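Local coordinates for Iron(III) ABC transporter, periplasmic iron-compound-binding protein (Vibrio cholerae, PDB 3TEF) that binds catecholate siderophores in the periplasm and probably hands the iron-loaded compound to an ABC transporter for import, at residues V4-R9 / T13-K18; P80-I85 / G125-I130; V23-G28 / E73-Q78; S116-W121 / Q140-F145; A32-G37 / D51-Y56. One frame throughout, in Å; residues are numbered along the deposited sequence.

Contact 1: residues V4-R9 / T13-K18; sequences VTIEHR and TTLEQK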
# COMPACT_ATOMS: atom_id res chain seq x y z
N VAL A 4 10.10 -18.26 -15.77
CA VAL A 4 8.72 -18.11 -15.35
C VAL A 4 8.17 -16.92 -16.10
O VAL A 4 8.91 -16.00 -16.45
CB VAL A 4 8.61 -17.86 -13.84
CG1 VAL A 4 8.90 -19.14 -13.07
CG2 VAL A 4 9.57 -16.75 -13.41
N THR A 5 6.87 -16.93 -16.38
CA THR A 5 6.21 -15.78 -16.98
C THR A 5 5.24 -15.20 -15.96
O THR A 5 4.29 -15.86 -15.53
CB THR A 5 5.48 -16.14 -18.31
OG1 THR A 5 6.44 -16.56 -19.28
CG2 THR A 5 4.73 -14.92 -18.86
N ILE A 6 5.52 -13.97 -15.56
CA ILE A 6 4.76 -13.30 -14.53
C ILE A 6 3.79 -12.30 -15.13
O ILE A 6 4.20 -11.43 -15.90
CB ILE A 6 5.69 -12.51 -13.59
CG1 ILE A 6 6.73 -13.44 -12.96
CG2 ILE A 6 4.89 -11.77 -12.54
CD1 ILE A 6 6.11 -14.56 -12.13
N GLU A 7 2.52 -12.42 -14.77
CA GLU A 7 1.49 -11.49 -15.22
C GLU A 7 1.26 -10.41 -14.16
O GLU A 7 0.98 -10.71 -12.99
CB GLU A 7 0.19 -12.23 -15.52
CG GLU A 7 -0.83 -11.38 -16.27
CD GLU A 7 -1.79 -12.22 -17.10
OE1 GLU A 7 -2.62 -12.95 -16.52
OE2 GLU A 7 -1.70 -12.16 -18.35
N HIS A 8 1.38 -9.15 -14.56
CA HIS A 8 1.21 -8.06 -13.62
C HIS A 8 0.49 -6.90 -14.28
O HIS A 8 0.02 -7.01 -15.43
CB HIS A 8 2.58 -7.61 -13.09
CG HIS A 8 3.50 -7.14 -14.16
ND1 HIS A 8 4.41 -7.97 -14.78
CD2 HIS A 8 3.61 -5.94 -14.76
CE1 HIS A 8 5.05 -7.29 -15.71
NE2 HIS A 8 4.59 -6.06 -15.72
N ARG A 9 0.38 -5.79 -13.57
CA ARG A 9 -0.42 -4.67 -14.08
C ARG A 9 0.04 -4.18 -15.44
O ARG A 9 -0.77 -3.77 -16.27
CB ARG A 9 -0.45 -3.50 -13.10
CG ARG A 9 -1.39 -2.41 -13.57
CD ARG A 9 -1.19 -1.13 -12.80
NE ARG A 9 -1.70 -1.22 -11.44
CZ ARG A 9 -1.75 -0.18 -10.62
NH1 ARG A 9 -1.34 1.01 -11.05
NH2 ARG A 9 -2.23 -0.31 -9.39
N THR A 13 5.94 -10.56 -18.09
CA THR A 13 7.39 -10.54 -18.10
C THR A 13 7.92 -11.95 -17.91
O THR A 13 7.52 -12.66 -16.99
CB THR A 13 7.92 -9.66 -16.95
OG1 THR A 13 7.45 -8.31 -17.14
CG2 THR A 13 9.44 -9.68 -16.93
N THR A 14 8.85 -12.35 -18.78
CA THR A 14 9.48 -13.65 -18.66
C THR A 14 10.94 -13.49 -18.24
O THR A 14 11.67 -12.66 -18.78
CB THR A 14 9.39 -14.45 -19.98
OG1 THR A 14 8.01 -14.65 -20.31
CG2 THR A 14 10.08 -15.79 -19.83
N LEU A 15 11.35 -14.27 -17.24
CA LEU A 15 12.73 -14.26 -16.80
C LEU A 15 13.09 -15.59 -16.16
O LEU A 15 12.22 -16.34 -15.71
CB LEU A 15 12.98 -13.12 -15.79
CG LEU A 15 12.32 -13.31 -14.43
CD1 LEU A 15 13.06 -12.51 -13.35
CD2 LEU A 15 10.84 -12.93 -14.49
N GLU A 16 14.38 -15.88 -16.13
CA GLU A 16 14.90 -17.04 -15.41
C GLU A 16 14.65 -16.92 -13.91
O GLU A 16 14.83 -15.86 -13.31
CB GLU A 16 16.39 -17.18 -15.70
CG GLU A 16 17.08 -18.28 -14.92
CD GLU A 16 18.53 -18.44 -15.33
OE1 GLU A 16 18.80 -18.40 -16.56
OE2 GLU A 16 19.39 -18.59 -14.44
N GLN A 17 14.22 -18.02 -13.29
CA GLN A 17 14.00 -18.03 -11.85
C GLN A 17 15.23 -17.65 -11.03
O GLN A 17 16.37 -17.82 -11.47
CB GLN A 17 13.49 -19.40 -11.40
CG GLN A 17 11.99 -19.47 -11.28
CD GLN A 17 11.53 -20.78 -10.66
OE1 GLN A 17 10.64 -20.80 -9.81
NE2 GLN A 17 12.14 -21.88 -11.09
N LYS A 18 14.97 -17.15 -9.83
CA LYS A 18 16.02 -16.79 -8.87
C LYS A 18 17.03 -15.81 -9.44
O LYS A 18 18.23 -16.10 -9.48
CB LYS A 18 16.69 -18.03 -8.30
CG LYS A 18 15.75 -18.83 -7.41
CD LYS A 18 15.68 -20.29 -7.80
CE LYS A 18 16.84 -21.07 -7.19
NZ LYS A 18 16.78 -21.08 -5.70

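Contact 2: residues P80-I85 / G125-I130; sequences PDLIVI and GKVFAI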
# COMPACT_ATOMS: atom_id res chain seq x y z
N PRO A 80 21.07 -5.32 -13.42
CA PRO A 80 20.05 -6.13 -12.76
C PRO A 80 19.61 -7.33 -13.58
O PRO A 80 19.59 -7.28 -14.83
CB PRO A 80 18.88 -5.15 -12.57
CG PRO A 80 19.07 -4.12 -13.62
CD PRO A 80 20.55 -4.01 -13.86
N ASP A 81 19.26 -8.40 -12.88
CA ASP A 81 18.61 -9.54 -13.51
C ASP A 81 17.10 -9.34 -13.46
O ASP A 81 16.36 -9.91 -14.24
CB ASP A 81 19.00 -10.84 -12.82
CG ASP A 81 20.49 -11.09 -12.87
OD1 ASP A 81 21.03 -11.27 -13.99
OD2 ASP A 81 21.14 -11.11 -11.80
N LEU A 82 16.65 -8.50 -12.52
CA LEU A 82 15.23 -8.21 -12.35
C LEU A 82 15.06 -6.83 -11.73
O LEU A 82 15.77 -6.48 -10.80
CB LEU A 82 14.56 -9.26 -11.45
CG LEU A 82 13.12 -8.96 -11.00
CD1 LEU A 82 12.18 -8.92 -12.21
CD2 LEU A 82 12.64 -9.96 -9.91
N ILE A 83 14.13 -6.05 -12.27
CA ILE A 83 13.72 -4.79 -11.66
C ILE A 83 12.27 -4.95 -11.19
O ILE A 83 11.39 -5.31 -11.96
CB ILE A 83 13.79 -3.64 -12.66
CG1 ILE A 83 15.21 -3.50 -13.20
CG2 ILE A 83 13.31 -2.34 -12.02
CD1 ILE A 83 15.29 -2.70 -14.50
N VAL A 84 12.02 -4.70 -9.91
CA VAL A 84 10.65 -4.70 -9.39
C VAL A 84 10.24 -3.28 -9.01
O VAL A 84 10.93 -2.62 -8.23
CB VAL A 84 10.51 -5.58 -8.15
CG1 VAL A 84 9.07 -5.55 -7.65
CG2 VAL A 84 10.97 -6.99 -8.45
N ILE A 85 9.12 -2.80 -9.56
CA ILE A 85 8.68 -1.44 -9.26
C ILE A 85 7.26 -1.41 -8.69
O ILE A 85 6.45 -2.28 -8.96
CB ILE A 85 8.79 -0.50 -10.49
CG1 ILE A 85 7.73 -0.83 -11.53
CG2 ILE A 85 10.18 -0.59 -11.11
CD1 ILE A 85 7.81 0.02 -12.76
N GLY A 125 6.82 -15.40 -5.15
CA GLY A 125 7.08 -16.80 -4.88
C GLY A 125 7.58 -17.55 -6.10
O GLY A 125 8.51 -18.36 -6.02
N LYS A 126 6.96 -17.27 -7.25
CA LYS A 126 7.35 -17.90 -8.51
C LYS A 126 8.71 -17.43 -8.99
O LYS A 126 9.53 -18.22 -9.44
CB LYS A 126 6.28 -17.67 -9.59
CG LYS A 126 4.94 -18.31 -9.26
CD LYS A 126 3.92 -18.16 -10.38
CE LYS A 126 3.32 -16.75 -10.43
NZ LYS A 126 2.19 -16.66 -11.42
N VAL A 127 8.97 -16.13 -8.88
CA VAL A 127 10.24 -15.60 -9.32
C VAL A 127 11.41 -16.19 -8.53
O VAL A 127 12.46 -16.51 -9.10
CB VAL A 127 10.27 -14.07 -9.22
CG1 VAL A 127 11.69 -13.54 -9.34
CG2 VAL A 127 9.35 -13.48 -10.29
N PHE A 128 11.23 -16.33 -7.22
CA PHE A 128 12.34 -16.76 -6.36
C PHE A 128 12.25 -18.21 -5.90
O PHE A 128 13.04 -18.65 -5.07
CB PHE A 128 12.49 -15.80 -5.18
CG PHE A 128 12.83 -14.41 -5.61
CD1 PHE A 128 14.12 -14.08 -5.98
CD2 PHE A 128 11.84 -13.44 -5.69
CE1 PHE A 128 14.44 -12.79 -6.41
CE2 PHE A 128 12.15 -12.14 -6.12
CZ PHE A 128 13.45 -11.83 -6.48
N ALA A 129 11.29 -18.95 -6.45
CA ALA A 129 11.08 -20.35 -6.06
C ALA A 129 10.91 -20.50 -4.55
O ALA A 129 11.52 -21.38 -3.92
CB ALA A 129 12.23 -21.22 -6.56
N ILE A 130 10.08 -19.65 -3.96
CA ILE A 130 9.75 -19.77 -2.54
C ILE A 130 8.25 -19.87 -2.33
O ILE A 130 7.71 -19.32 -1.38
CB ILE A 130 10.32 -18.61 -1.71
CG1 ILE A 130 9.86 -17.27 -2.29
CG2 ILE A 130 11.83 -18.67 -1.68
CD1 ILE A 130 10.34 -16.06 -1.50

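Contact 3: residues V23-G28 / E73-Q78; sequences VVIGVG and ETIYTQ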
# COMPACT_ATOMS: atom_id res chain seq x y z
N VAL A 23 16.88 -5.02 -8.47
CA VAL A 23 16.75 -3.60 -8.19
C VAL A 23 15.28 -3.37 -7.83
O VAL A 23 14.39 -3.89 -8.50
CB VAL A 23 17.12 -2.76 -9.43
CG1 VAL A 23 16.69 -1.30 -9.27
CG2 VAL A 23 18.61 -2.86 -9.69
N VAL A 24 15.03 -2.61 -6.77
CA VAL A 24 13.66 -2.40 -6.31
C VAL A 24 13.34 -0.91 -6.20
O VAL A 24 14.04 -0.16 -5.50
CB VAL A 24 13.41 -3.09 -4.95
CG1 VAL A 24 11.95 -2.95 -4.56
CG2 VAL A 24 13.80 -4.57 -5.01
N ILE A 25 12.26 -0.50 -6.87
CA ILE A 25 11.74 0.85 -6.70
C ILE A 25 10.35 0.74 -6.05
O ILE A 25 9.51 -0.04 -6.51
CB ILE A 25 11.64 1.57 -8.04
CG1 ILE A 25 13.06 1.76 -8.60
CG2 ILE A 25 10.97 2.92 -7.85
CD1 ILE A 25 13.09 2.27 -10.03
N GLY A 26 10.11 1.50 -4.99
CA GLY A 26 8.84 1.43 -4.28
C GLY A 26 8.99 0.75 -2.92
O GLY A 26 9.66 -0.27 -2.79
N VAL A 27 8.32 1.31 -1.91
CA VAL A 27 8.44 0.80 -0.55
C VAL A 27 7.67 -0.49 -0.35
O VAL A 27 8.07 -1.35 0.43
CB VAL A 27 7.98 1.85 0.47
CG1 VAL A 27 8.10 1.32 1.91
CG2 VAL A 27 8.78 3.14 0.29
N GLY A 28 6.55 -0.65 -1.07
CA GLY A 28 5.76 -1.86 -0.92
C GLY A 28 6.50 -3.07 -1.49
O GLY A 28 6.51 -4.14 -0.88
N GLU A 73 20.40 5.56 -15.41
CA GLU A 73 21.84 5.38 -15.57
C GLU A 73 22.40 4.46 -14.48
O GLU A 73 23.14 3.52 -14.77
CB GLU A 73 22.56 6.73 -15.61
CG GLU A 73 22.06 7.65 -16.73
CD GLU A 73 22.73 9.02 -16.73
OE1 GLU A 73 23.57 9.29 -15.83
OE2 GLU A 73 22.43 9.83 -17.63
N THR A 74 22.04 4.72 -13.23
CA THR A 74 22.56 3.90 -12.14
C THR A 74 22.01 2.48 -12.24
O THR A 74 22.74 1.51 -12.05
CB THR A 74 22.21 4.50 -10.77
OG1 THR A 74 22.87 5.76 -10.63
CG2 THR A 74 22.66 3.57 -9.64
N ILE A 75 20.73 2.36 -12.56
CA ILE A 75 20.13 1.04 -12.70
C ILE A 75 20.87 0.21 -13.74
O ILE A 75 21.17 -0.97 -13.52
CB ILE A 75 18.63 1.15 -13.02
CG1 ILE A 75 17.91 1.82 -11.83
CG2 ILE A 75 18.03 -0.22 -13.34
CD1 ILE A 75 16.43 2.06 -12.02
N TYR A 76 21.18 0.82 -14.88
CA TYR A 76 21.91 0.12 -15.94
C TYR A 76 23.27 -0.34 -15.44
O TYR A 76 23.70 -1.46 -15.71
CB TYR A 76 22.07 1.01 -17.17
CG TYR A 76 22.82 0.31 -18.29
CD1 TYR A 76 22.18 -0.62 -19.09
CD2 TYR A 76 24.16 0.57 -18.53
CE1 TYR A 76 22.86 -1.28 -20.11
CE2 TYR A 76 24.85 -0.08 -19.54
CZ TYR A 76 24.19 -1.00 -20.33
OH TYR A 76 24.87 -1.65 -21.34
N THR A 77 23.94 0.53 -14.70
CA THR A 77 25.26 0.23 -14.15
C THR A 77 25.23 -0.97 -13.20
O THR A 77 26.19 -1.74 -13.12
CB THR A 77 25.82 1.44 -13.41
OG1 THR A 77 26.01 2.52 -14.35
CG2 THR A 77 27.16 1.11 -12.77
N GLN A 78 24.11 -1.13 -12.49
CA GLN A 78 23.97 -2.23 -11.54
C GLN A 78 23.73 -3.61 -12.18
O GLN A 78 23.73 -4.62 -11.48
CB GLN A 78 22.86 -1.91 -10.52
CG GLN A 78 23.19 -0.73 -9.64
CD GLN A 78 24.36 -1.03 -8.72
OE1 GLN A 78 24.31 -1.99 -7.95
NE2 GLN A 78 25.41 -0.23 -8.81

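Contact 4: residues S116-W121 / Q140-F145; sequences STQQQW and QVDAQF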
# COMPACT_ATOMS: atom_id res chain seq x y z
N SER A 116 -5.76 -9.08 -5.01
CA SER A 116 -4.65 -8.69 -5.88
C SER A 116 -3.30 -8.78 -5.18
O SER A 116 -2.32 -9.19 -5.79
CB SER A 116 -4.87 -7.30 -6.51
OG SER A 116 -4.90 -6.28 -5.54
N THR A 117 -3.26 -8.44 -3.89
CA THR A 117 -2.02 -8.52 -3.13
C THR A 117 -1.51 -9.97 -3.02
O THR A 117 -0.32 -10.23 -3.16
CB THR A 117 -2.20 -7.88 -1.74
OG1 THR A 117 -2.41 -6.47 -1.89
CG2 THR A 117 -0.97 -8.13 -0.85
N GLN A 118 -2.42 -10.91 -2.80
CA GLN A 118 -2.07 -12.33 -2.84
C GLN A 118 -1.34 -12.72 -4.11
O GLN A 118 -0.35 -13.46 -4.07
CB GLN A 118 -3.33 -13.20 -2.76
CG GLN A 118 -3.95 -13.24 -1.40
CD GLN A 118 -5.25 -14.03 -1.44
OE1 GLN A 118 -5.26 -15.20 -1.83
NE2 GLN A 118 -6.35 -13.39 -1.07
N GLN A 119 -1.85 -12.26 -5.25
CA GLN A 119 -1.20 -12.55 -6.51
C GLN A 119 0.18 -11.91 -6.58
O GLN A 119 1.09 -12.49 -7.16
CB GLN A 119 -2.05 -12.12 -7.71
CG GLN A 119 -1.52 -12.64 -9.03
CD GLN A 119 -1.31 -14.15 -9.01
OE1 GLN A 119 -2.23 -14.90 -8.69
NE2 GLN A 119 -0.10 -14.59 -9.33
N GLN A 120 0.34 -10.71 -6.00
CA GLN A 120 1.65 -10.07 -6.04
C GLN A 120 2.66 -10.90 -5.25
O GLN A 120 3.81 -11.08 -5.68
CB GLN A 120 1.63 -8.63 -5.49
CG GLN A 120 0.54 -7.71 -6.06
CD GLN A 120 0.47 -7.76 -7.59
OE1 GLN A 120 -0.48 -8.29 -8.16
NE2 GLN A 120 1.47 -7.19 -8.24
N TRP A 121 2.24 -11.40 -4.08
CA TRP A 121 3.15 -12.24 -3.30
C TRP A 121 3.40 -13.56 -4.04
O TRP A 121 4.53 -14.05 -4.08
CB TRP A 121 2.62 -12.51 -1.89
CG TRP A 121 2.38 -11.28 -1.04
CD1 TRP A 121 2.65 -9.97 -1.37
CD2 TRP A 121 1.80 -11.26 0.27
NE1 TRP A 121 2.27 -9.15 -0.33
CE2 TRP A 121 1.74 -9.91 0.68
CE3 TRP A 121 1.32 -12.25 1.13
CZ2 TRP A 121 1.23 -9.53 1.92
CZ3 TRP A 121 0.80 -11.88 2.37
CH2 TRP A 121 0.76 -10.53 2.75
N GLN A 140 -1.91 -17.46 6.67
CA GLN A 140 -1.91 -16.74 7.93
C GLN A 140 -2.72 -15.44 7.83
O GLN A 140 -3.62 -15.18 8.63
CB GLN A 140 -0.48 -16.43 8.38
CG GLN A 140 -0.39 -15.59 9.64
CD GLN A 140 1.04 -15.25 10.04
OE1 GLN A 140 2.00 -15.48 9.29
NE2 GLN A 140 1.20 -14.69 11.23
N VAL A 141 -2.39 -14.64 6.82
CA VAL A 141 -2.99 -13.32 6.68
C VAL A 141 -4.45 -13.41 6.24
O VAL A 141 -5.30 -12.64 6.69
CB VAL A 141 -2.18 -12.46 5.69
CG1 VAL A 141 -2.90 -11.15 5.40
CG2 VAL A 141 -0.78 -12.20 6.26
N ASP A 142 -4.75 -14.37 5.38
CA ASP A 142 -6.11 -14.58 4.90
C ASP A 142 -7.08 -14.80 6.06
O ASP A 142 -8.21 -14.31 6.04
CB ASP A 142 -6.15 -15.75 3.92
CG ASP A 142 -7.49 -15.87 3.19
OD1 ASP A 142 -8.01 -14.84 2.71
OD2 ASP A 142 -8.01 -16.99 3.11
N ALA A 143 -6.63 -15.54 7.08
CA ALA A 143 -7.52 -15.84 8.20
C ALA A 143 -7.88 -14.56 8.95
O ALA A 143 -9.01 -14.42 9.44
CB ALA A 143 -6.88 -16.86 9.14
N GLN A 144 -6.92 -13.66 9.04
CA GLN A 144 -7.09 -12.36 9.69
C GLN A 144 -8.10 -11.48 8.94
O GLN A 144 -9.00 -10.90 9.54
CB GLN A 144 -5.74 -11.65 9.84
CG GLN A 144 -4.76 -12.34 10.81
CD GLN A 144 -3.35 -11.78 10.74
OE1 GLN A 144 -2.83 -11.48 9.66
NE2 GLN A 144 -2.72 -11.62 11.91
N PHE A 145 -7.93 -11.39 7.62
CA PHE A 145 -8.90 -10.71 6.78
C PHE A 145 -10.30 -11.28 6.97
O PHE A 145 -11.26 -10.54 7.14
CB PHE A 145 -8.53 -10.82 5.30
CG PHE A 145 -7.61 -9.73 4.82
CD1 PHE A 145 -8.11 -8.48 4.47
CD2 PHE A 145 -6.24 -9.95 4.71
CE1 PHE A 145 -7.26 -7.47 4.02
CE2 PHE A 145 -5.39 -8.95 4.26
CZ PHE A 145 -5.90 -7.71 3.92
O HOH W 1 -8.78 -14.74 -0.10

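Contact 5: residues A32-G37 / D51-Y56; sequences AIDSFG and DYLAKY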
# COMPACT_ATOMS: atom_id res chain seq x y z
N ALA A 32 7.89 -6.35 0.69
CA ALA A 32 7.60 -7.76 0.45
C ALA A 32 8.87 -8.53 0.09
O ALA A 32 9.10 -9.65 0.57
CB ALA A 32 6.53 -7.92 -0.65
N ILE A 33 9.73 -7.92 -0.71
CA ILE A 33 10.97 -8.56 -1.13
C ILE A 33 11.89 -8.84 0.07
O ILE A 33 12.34 -9.97 0.27
CB ILE A 33 11.67 -7.76 -2.25
CG1 ILE A 33 10.93 -8.00 -3.58
CG2 ILE A 33 13.13 -8.17 -2.37
CD1 ILE A 33 11.35 -7.09 -4.72
N ASP A 34 12.12 -7.83 0.89
CA ASP A 34 12.91 -8.04 2.09
C ASP A 34 12.26 -9.05 3.04
O ASP A 34 12.95 -9.90 3.59
CB ASP A 34 13.17 -6.71 2.80
CG ASP A 34 13.95 -6.89 4.07
OD1 ASP A 34 15.19 -7.03 3.99
OD2 ASP A 34 13.32 -6.90 5.14
N SER A 35 10.94 -8.96 3.22
CA SER A 35 10.22 -9.84 4.13
C SER A 35 10.38 -11.32 3.78
O SER A 35 10.42 -12.18 4.68
CB SER A 35 8.73 -9.47 4.18
OG SER A 35 8.54 -8.18 4.73
N PHE A 36 10.46 -11.60 2.49
CA PHE A 36 10.60 -12.98 2.01
C PHE A 36 12.08 -13.39 1.89
O PHE A 36 12.39 -14.47 1.39
CB PHE A 36 9.83 -13.20 0.70
CG PHE A 36 8.34 -13.33 0.90
CD1 PHE A 36 7.82 -14.30 1.75
CD2 PHE A 36 7.45 -12.49 0.24
CE1 PHE A 36 6.46 -14.42 1.95
CE2 PHE A 36 6.09 -12.60 0.43
CZ PHE A 36 5.59 -13.57 1.28
N GLY A 37 12.97 -12.53 2.37
CA GLY A 37 14.36 -12.91 2.55
C GLY A 37 15.29 -12.62 1.40
O GLY A 37 16.40 -13.14 1.35
N ASP A 51 10.77 2.42 9.44
CA ASP A 51 11.82 1.85 10.25
C ASP A 51 12.17 0.42 9.88
O ASP A 51 13.35 0.08 9.86
CB ASP A 51 11.44 1.89 11.74
CG ASP A 51 11.65 3.26 12.34
OD1 ASP A 51 12.27 4.12 11.68
OD2 ASP A 51 11.21 3.46 13.49
N TYR A 52 11.19 -0.41 9.57
CA TYR A 52 11.49 -1.82 9.32
C TYR A 52 12.34 -2.05 8.06
O TYR A 52 12.79 -3.17 7.83
CB TYR A 52 10.24 -2.71 9.35
CG TYR A 52 9.19 -2.41 8.28
CD1 TYR A 52 9.28 -2.98 7.01
CD2 TYR A 52 8.13 -1.56 8.55
CE1 TYR A 52 8.32 -2.70 6.04
CE2 TYR A 52 7.16 -1.28 7.59
CZ TYR A 52 7.27 -1.85 6.34
OH TYR A 52 6.31 -1.57 5.39
N LEU A 53 12.55 -1.00 7.27
CA LEU A 53 13.41 -1.06 6.08
C LEU A 53 14.61 -0.11 6.18
O LEU A 53 15.23 0.24 5.19
CB LEU A 53 12.60 -0.74 4.78
CG LEU A 53 11.45 -1.71 4.50
CD1 LEU A 53 10.58 -1.17 3.36
CD2 LEU A 53 11.97 -3.11 4.17
N ALA A 54 14.96 0.27 7.41
CA ALA A 54 15.95 1.31 7.62
C ALA A 54 17.32 1.04 6.99
O ALA A 54 18.01 1.97 6.58
CB ALA A 54 16.11 1.61 9.12
N LYS A 55 17.73 -0.22 6.92
CA LYS A 55 19.06 -0.50 6.39
C LYS A 55 19.20 -0.07 4.94
O LYS A 55 20.29 0.28 4.49
CB LYS A 55 19.44 -1.98 6.54
CG LYS A 55 18.83 -2.94 5.52
CD LYS A 55 19.48 -4.31 5.68
CE LYS A 55 19.00 -5.30 4.64
NZ LYS A 55 19.59 -6.67 4.83
N TYR A 56 18.08 -0.07 4.22
CA TYR A 56 18.09 0.30 2.81
C TYR A 56 18.23 1.80 2.60
O TYR A 56 18.34 2.27 1.47
CB TYR A 56 16.84 -0.25 2.11
CG TYR A 56 16.79 -1.75 2.15
CD1 TYR A 56 17.66 -2.51 1.38
CD2 TYR A 56 15.88 -2.42 2.97
CE1 TYR A 56 17.64 -3.89 1.42
CE2 TYR A 56 15.85 -3.82 3.01
CZ TYR A 56 16.73 -4.54 2.23
OH TYR A 56 16.72 -5.92 2.25
O HOH W 2 11.99 -5.92 8.16
O HOH W 3 16.76 -7.42 5.95

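Contact 1: residues V4-R9 / T13-K18
Val4 faces Leu15 and Ile6 faces Thr13 as hydrogen-bonded pairs of an antiparallel beta hairpin. Each pair is closed by two backbone bonds. Val4 N donates to Leu15 O at 2.9 Å, and Ile6 N donates to Thr13 O at 2.8 Å with an angle of 171° at the hydrogen. Between them Thr5 and Thr14 form the non-hydrogen-bonded pair. Their CA atoms lie 4.2 Å apart.

Thr5 can be followed outward from the strand. Its CB stands near Thr14 OG1. The methyl CG2 also meets Thr14 OG1, and the hydroxyl makes the closest approach. Thr5 OG1 and Thr14 OG1 are 2.7 Å apart and share a hydrogen bond. Both hydroxyls lie anti to their own carbonyl carbons, with chi1 -64° for Thr5, and this turns them toward each other.

Val4, Ile6 and Leu15 lie on the opposite face of the hairpin. Val4 CG2 packs on Leu15 CD2 at 4.2 Å, while Val4 CG1 meets Gln17 CG at 3.6 Å. Ile6 continues to Val127 of helix 113-128. Thr13 OG1 sits at the edge of the His8 ring, 3.0 Å from CE1, and is hydrogen-bonded to Thr102 O. The hairpin is thus two-sided: a hydroxyl pair on the exposed face, and mainly apolar groups on the face turned to the protein.

Contact 2: residues P80-I85 / G125-I130
Strand 82-85 and the last turn of helix 113-128 face each other without a backbone bond, Leu82 CA and Val127 CA being 9.4 Å apart. Side chains make the contact. Leu82 and Val127 reach toward each other tip to tip, and Leu82 CD2 touches Val127 CG1 at 3.7 Å. Leu82 extends from the strand with CG anti to the backbone N, chi1 171°. The same CD2 lies 4.0 Å from Phe128 CZ and approaches that ring obliquely. Val127 CG1 also rests over one face of the Phe128 ring, toward its rim. One leucine methyl therefore meets two adjoining helix residues.

Ile103 of strand 102-104 touches both Leu82 and Val127, and Val22 of strand 22-25 touches Phe128. All three contacting residues are buried. After them Ala129 leaves the helix with positive phi, and Ile130 is the N-cap of helix 131-154. The arrangement is the helix-on-sheet packing of an alpha/beta lobe with a parallel sheet, as in periplasmic binding proteins of this family.

Contact 3: residues V23-G28 / E73-Q78
Ile75 of helix 72-77 packs on Val23 and Ile25 of strand 22-25. Before it, Glu73 lies exposed on the helix. Ile75 then turns to the strand. Its CG1 is 4.2 Å from Val23 CG1. Its CD1 reaches 3.9 Å from Ile25 CD1, and these two isoleucine side chains cross at about a right angle. Ile75 is extended beyond CG1, with chi2 177°, which carries the terminal methyl over to Ile25.

Thr77 follows, its hydroxyl OG1 bonded back to Glu73 O at 3.1 Å. Thr77 N donates to that oxygen too, and the two donors come to it from opposite faces of its plane. Gln78 is next. Its CB lies 4.4 Å from Val23 CG2, and its backbone O accepts a bond from Arg21 NE. Ile83 of strand 82-85 also touches Ile75. No hydrogen bond joins the two segments. Helix 72-77 is held on this part of the parallel sheet by branched aliphatic groups, while polar bonds of the helix include those within it and those to Arg21 and Asp71.

Contact 4: residues S116-W121 / Q140-F145
Trp121 of helix 113-128 meets Val141 of helix 131-154 in a helix-to-helix contact. Helix 131-154 is the long helix typical of the link between the two lobes in this family of solute-binding proteins. The nearest CA atoms, those of Gln118 and Asp142, are 9.0 Å apart.

The apolar part is small and buried. Trp121 CH2 lies 4.2 Å from Val141 CG2, which sits at the edge of the indole and near its plane. The two side chains cross at about a right angle. Thr117 CG2 rests over one indole face, offset toward the rim. The ring's own N-H is used elsewhere, with NE1 bonded to Ser265 O.

The polar part runs through water. Gln118 NE2 and Asp142 OD1 are 4.4 Å apart, and one water joins them. Asp142 has further partners: OD2 forms a salt bridge with Lys146, and OD1 accepts from Trp114 NE1. The bridging water accepts from Gln118 NE2 at 2.9 Å and donates to Asp142 OD1, also at 2.9 Å.

Contact 5: residues A32-G37 / D51-Y56
The Tyr56 ring has Lys55 CG over the centre of one face, 3.9 Å above the plane, and the Asp34 carboxylate at its edge. Carboxylate and ring planes stand 82° apart. Tyr56 OH donates to Asp34 OD1 at 2.6 Å, on the anti side of that oxygen and 26° out of the carboxylate plane. Asp34 points from helix 27-35 with CG anti to the backbone N, chi1 178°, which carries the carboxylate over to the 51-56 segment.

A water accepts from Lys55 NZ at 3.1 Å and appears to donate to Asp34 OD1, though that second contact is doubtfully short. Directly, Asp34 OD1 and Lys55 NZ are 4.5 Å apart, beyond a salt bridge. Another water links Tyr52 O to Asp34 OD2, with a weak bond at the aspartate. Leu53 CD2 packs against Asp34 CB at 4.0 Å, and Leu53 continues onto Val27 and Leu30 of the same helix. The Tyr56 hydroxyl and the nearby lysine charge would probably favour the ionised form of Asp34. One carboxylate thus joins the helix to the 3-10 segment.

Overall arrangement
Contacts 2 and 3 are buried and purely apolar across their segments. They meet in one parallel sheet, where Val84 and Ile25 are joined by a probable backbone bond. Contact 5 is nested within the loop closed by contact 3 and shares helix 27-35 with it. It is partly buried and polar, with two waters. Contact 4 uses helix 113-128, as does contact 2, and pairs a buried apolar touch with a water bridge. Contact 1 is partly buried and alone rests on backbone bonds between strands. Just after its hairpin, Lys18 N makes a probable hydrogen bond to Val127 O of contact 2, the centres being about 7 Å apart. Contacts 3 and 4 do not touch, with centres about 26 Å apart.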